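Long-range contacts in AGR_C_1268p (Agrobacterium tumefaciens str. C58, PDB 2GHS), which probably acts as a metal-dependent gluconolactonase of the SMP-30/regucalcin family, with one divalent cation bound per subunit in a beta-propeller: residues G231-V236 against A246-G251; Q272-A277 against T289-H294. One frame throughout, in Å; residues are numbered along the deposited sequence.

How the contacts relate
Contacts 1 and 2 lie on two beta hairpins, of strands 231-237 and 243-248 and of strands 273-279 and 285-290, that come in series along the chain, with strands 252-256 and 262-267 between them, and touch in space. Their centres are about 8 Å apart. Strands 231-237 and 273-279 lie at the edges of separate sheets, and T274 bridges them: its O lies 2.8 Å from G234 N, a probable hydrogen bond, and 3.3 Å from D233 CB. D233 is the predicted catalytic proton donor/acceptor and metal ligand, its side chain about 4 Å from those of E52 and N182, the other predicted ligands. The side chain of C275 comes about 4 Å from that of E52, so both contacts border the probable metal site.

Contact 1 of 2, residues G231-V236 against A246-G251; sequences GMDGSV and ARWGEG
G231 O accepts W248 N at 2.8 Å and is also approached by R247 CA at 3.4 Å in a CA-H...O contact. G231 N returns a bond to W248 O at 3.0 Å, completing the hydrogen-bonded antiparallel pair of this beta hairpin. Further along, D233 N reaches A246 O and A246 N reaches G234 O.

The side chains of M232, a selenomethionine, and R247 share one face of the sheet and cross obliquely, with M232 CG 3.3 Å from R247 NH1. R247 starts with CG anti to the backbone N (chi1 -175°) and bends at chi2 (97°), which carries its guanidinium across to M232 and G231 N. The group is held from outside the pair: NE by K229 O and NH2 by I228 O, with NH1 more weakly on S225 OG.

The CB of W248 points to the opposite face, that of D233 toward strand 243-248, and the two side chains meet. D233 OD2 stands 3.5 Å from W248 CE3, the carboxylate turned 37° from the indole plane, while D233 CB rests 3.4 Å from A246 O. T274, on strand 273-279, touches both side chains. With its backbone N bonded across the hairpin and its carboxylate beside the indole, D233 is placed to take part in the predicted metal site with E52 and N182, consistent with its predicted proton-transfer role.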
# COMPACT_ATOMS: atom_id res chain seq x y z
N GLY A 231 9.27 -10.88 3.45
CA GLY A 231 9.31 -9.47 3.84
C GLY A 231 7.94 -8.91 4.10
O GLY A 231 7.04 -9.16 3.31
N MSE A 232 7.79 -8.17 5.19
CA MSE A 232 6.50 -7.52 5.49
C MSE A 232 6.36 -6.34 4.54
O MSE A 232 7.14 -5.38 4.59
CB MSE A 232 6.41 -7.08 6.93
CG MSE A 232 6.50 -8.22 7.89
SE MSE A 232 6.26 -7.59 9.74
CE MSE A 232 4.35 -7.89 9.90
N ASP A 233 5.36 -6.43 3.66
CA ASP A 233 5.15 -5.40 2.65
C ASP A 233 3.93 -4.54 3.06
O ASP A 233 3.84 -4.13 4.22
CB ASP A 233 5.00 -6.05 1.25
CG ASP A 233 6.30 -6.07 0.48
OD1 ASP A 233 7.39 -6.21 1.11
OD2 ASP A 233 6.22 -5.94 -0.75
N GLY A 234 2.98 -4.25 2.15
CA GLY A 234 1.86 -3.38 2.47
C GLY A 234 0.88 -4.02 3.42
O GLY A 234 0.80 -5.27 3.51
N SER A 235 0.21 -3.16 4.19
CA SER A 235 -0.81 -3.59 5.14
C SER A 235 -2.04 -2.71 5.19
O SER A 235 -1.96 -1.50 4.96
CB SER A 235 -0.26 -3.60 6.56
OG SER A 235 0.80 -4.53 6.71
N VAL A 236 -3.14 -3.35 5.55
CA VAL A 236 -4.39 -2.65 5.95
C VAL A 236 -4.75 -3.08 7.36
O VAL A 236 -4.26 -4.06 7.87
CB VAL A 236 -5.55 -2.84 4.98
CG1 VAL A 236 -5.25 -2.20 3.63
CG2 VAL A 236 -5.91 -4.32 4.84
N ALA A 246 0.65 -8.12 3.52
CA ALA A 246 1.18 -8.88 2.38
C ALA A 246 2.63 -9.27 2.69
O ALA A 246 3.43 -8.42 3.06
CB ALA A 246 1.12 -8.05 1.12
N ARG A 247 2.96 -10.54 2.53
CA ARG A 247 4.28 -11.05 2.86
C ARG A 247 5.00 -11.39 1.56
O ARG A 247 4.68 -12.39 0.91
CB ARG A 247 4.19 -12.28 3.78
CG ARG A 247 5.52 -12.83 4.29
CD ARG A 247 5.78 -12.31 5.64
NE ARG A 247 7.06 -12.62 6.27
CZ ARG A 247 7.38 -12.14 7.46
NH1 ARG A 247 6.45 -11.48 8.14
NH2 ARG A 247 8.55 -12.38 8.00
N TRP A 248 5.94 -10.54 1.16
CA TRP A 248 6.66 -10.76 -0.07
C TRP A 248 7.51 -12.02 -0.01
O TRP A 248 8.29 -12.20 0.92
CB TRP A 248 7.56 -9.57 -0.35
CG TRP A 248 8.49 -9.68 -1.52
CD1 TRP A 248 9.62 -10.44 -1.62
CD2 TRP A 248 8.40 -8.94 -2.75
NE1 TRP A 248 10.23 -10.24 -2.86
CE2 TRP A 248 9.49 -9.32 -3.56
CE3 TRP A 248 7.51 -7.99 -3.23
CZ2 TRP A 248 9.72 -8.76 -4.82
CZ3 TRP A 248 7.74 -7.42 -4.50
CH2 TRP A 248 8.83 -7.82 -5.28
N GLY A 249 7.31 -12.88 -1.01
CA GLY A 249 8.03 -14.10 -1.17
C GLY A 249 7.31 -15.31 -0.68
O GLY A 249 7.76 -16.43 -0.92
N GLU A 250 6.20 -15.12 0.03
CA GLU A 250 5.48 -16.19 0.67
C GLU A 250 4.08 -16.41 0.09
O GLU A 250 3.37 -17.32 0.55
CB GLU A 250 5.37 -15.91 2.18
CG GLU A 250 6.72 -16.09 2.85
CD GLU A 250 7.06 -17.56 2.98
OE1 GLU A 250 6.50 -18.23 3.87
OE2 GLU A 250 7.86 -18.06 2.19
N GLY A 251 3.67 -15.60 -0.90
CA GLY A 251 2.34 -15.73 -1.53
C GLY A 251 1.25 -15.78 -0.47
O GLY A 251 0.47 -16.77 -0.36

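Contact 2 of 2, residues Q272-A277 against T289-H294; sequences QTTCPA and TSAREH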
# COMPACT_ATOMS: atom_id res chain seq x y z
N GLN A 272 5.23 -13.04 -4.83
CA GLN A 272 5.77 -11.73 -4.45
C GLN A 272 4.62 -10.78 -4.13
O GLN A 272 4.33 -9.83 -4.87
CB GLN A 272 6.70 -11.20 -5.52
CG GLN A 272 7.85 -12.13 -5.76
CD GLN A 272 8.98 -11.56 -6.51
OE1 GLN A 272 10.12 -11.88 -6.18
NE2 GLN A 272 8.72 -10.77 -7.54
N THR A 273 3.99 -11.08 -2.99
CA THR A 273 2.75 -10.43 -2.58
C THR A 273 3.12 -9.03 -2.10
O THR A 273 4.05 -8.87 -1.27
CB THR A 273 2.11 -11.17 -1.42
OG1 THR A 273 2.40 -12.54 -1.50
CG2 THR A 273 0.60 -10.96 -1.39
N THR A 274 2.43 -8.00 -2.59
CA THR A 274 2.84 -6.63 -2.23
C THR A 274 1.90 -5.82 -1.34
O THR A 274 2.38 -5.14 -0.47
CB THR A 274 3.13 -5.80 -3.48
OG1 THR A 274 2.03 -5.88 -4.36
CG2 THR A 274 4.38 -6.30 -4.18
N CYS A 275 0.60 -5.91 -1.52
CA CYS A 275 -0.30 -5.03 -0.78
C CYS A 275 -1.76 -5.47 -0.85
O CYS A 275 -2.22 -5.84 -1.92
CB CYS A 275 -0.19 -3.58 -1.27
SG CYS A 275 -0.85 -2.35 -0.09
N PRO A 276 -2.47 -5.41 0.29
CA PRO A 276 -3.93 -5.57 0.26
C PRO A 276 -4.72 -4.26 0.15
O PRO A 276 -4.21 -3.17 0.45
CB PRO A 276 -4.20 -6.27 1.58
CG PRO A 276 -3.10 -5.84 2.47
CD PRO A 276 -1.99 -5.26 1.67
N ALA A 277 -5.99 -4.36 -0.19
CA ALA A 277 -6.90 -3.21 -0.17
C ALA A 277 -8.33 -3.70 0.07
O ALA A 277 -8.71 -4.72 -0.46
CB ALA A 277 -6.82 -2.44 -1.48
N THR A 289 -2.41 -7.21 -4.55
CA THR A 289 -1.47 -7.06 -5.64
C THR A 289 -0.25 -7.92 -5.44
O THR A 289 0.11 -8.35 -4.32
CB THR A 289 -1.02 -5.59 -5.82
OG1 THR A 289 -0.62 -5.04 -4.57
CG2 THR A 289 -2.17 -4.76 -6.35
N SER A 290 0.44 -8.13 -6.54
CA SER A 290 1.69 -8.89 -6.54
C SER A 290 2.66 -8.38 -7.62
O SER A 290 2.37 -7.44 -8.36
CB SER A 290 1.44 -10.40 -6.70
OG SER A 290 0.96 -10.73 -8.00
N ALA A 291 3.84 -8.97 -7.65
CA ALA A 291 4.93 -8.48 -8.51
C ALA A 291 5.64 -9.62 -9.24
O ALA A 291 5.69 -10.76 -8.77
CB ALA A 291 5.98 -7.70 -7.66
N ARG A 292 6.22 -9.27 -10.41
CA ARG A 292 7.15 -10.13 -11.14
C ARG A 292 8.61 -9.67 -11.00
O ARG A 292 9.52 -10.32 -11.51
CB ARG A 292 6.81 -10.13 -12.63
CG ARG A 292 5.67 -11.00 -12.96
CD ARG A 292 5.45 -11.21 -14.46
NE ARG A 292 4.42 -12.23 -14.57
CZ ARG A 292 4.02 -12.83 -15.67
NH1 ARG A 292 4.56 -12.54 -16.85
NH2 ARG A 292 3.06 -13.75 -15.58
N GLU A 293 8.82 -8.52 -10.36
CA GLU A 293 10.16 -7.90 -10.29
C GLU A 293 11.21 -8.91 -9.81
O GLU A 293 11.00 -9.61 -8.83
CB GLU A 293 10.13 -6.68 -9.36
CG GLU A 293 11.43 -5.84 -9.28
CD GLU A 293 11.46 -4.93 -8.04
OE1 GLU A 293 10.72 -5.20 -7.07
OE2 GLU A 293 12.24 -3.95 -8.02
N HIS A 294 12.32 -8.96 -10.55
CA HIS A 294 13.49 -9.78 -10.24
C HIS A 294 13.34 -11.26 -10.60
O HIS A 294 14.34 -11.95 -10.70
CB HIS A 294 13.88 -9.68 -8.76
CG HIS A 294 14.18 -8.29 -8.30
ND1 HIS A 294 13.66 -7.76 -7.14
CD2 HIS A 294 14.96 -7.32 -8.85
CE1 HIS A 294 14.11 -6.52 -6.99
NE2 HIS A 294 14.90 -6.23 -8.01
O HOH W 1 4.32 -12.73 -7.68
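T289 meets T274 and C275 in the beta hairpin of strands 273-279 and 285-290, an antiparallel unit of this propeller fold. T289 N bonds to C275 O at 3.0 Å. T289 OG1, set between its own backbone N and carbonyl carbon (chi1 49°), lies 2.8 Å from T274 OG1 and 3.2 Å from C275 O. The two threonine side chains cross at about a right angle, and T274 OG1 is also hydrogen-bonded to G51 O. T289 O receives T274 N at 2.9 Å in a nearly straight bond, although the donor sits 38° out of the carbonyl plane.

S290 and T273 form a non-hydrogen-bonded antiparallel pair. The CA and CB of S290 lie against Q272 O, whereas its OG is hydrogen-bonded to L308 O.

At A291 the pairing slackens: A291 N gives Q272 O only a weak, bent bond. A291 O has two further links to Q272: a water that donates to it at 2.6 Å and accepts Q272 N, and a weak bond from Q272 NE2. The methyl group of A291 packs 4.1 Å from T274 CG2, and W248 of strand 243-248 touches Q272, T274, A291 and E293.

The CB of R292 points away from strand 273-279, and its NE is hydrogen-bonded to H306 O. E293 then offers its carbonyl to Q272, whose side chain is extended beyond CG and passes A291 O on its way: Q272 NE2 bonds to E293 O at 2.9 Å, with that oxygen almost in the amide plane.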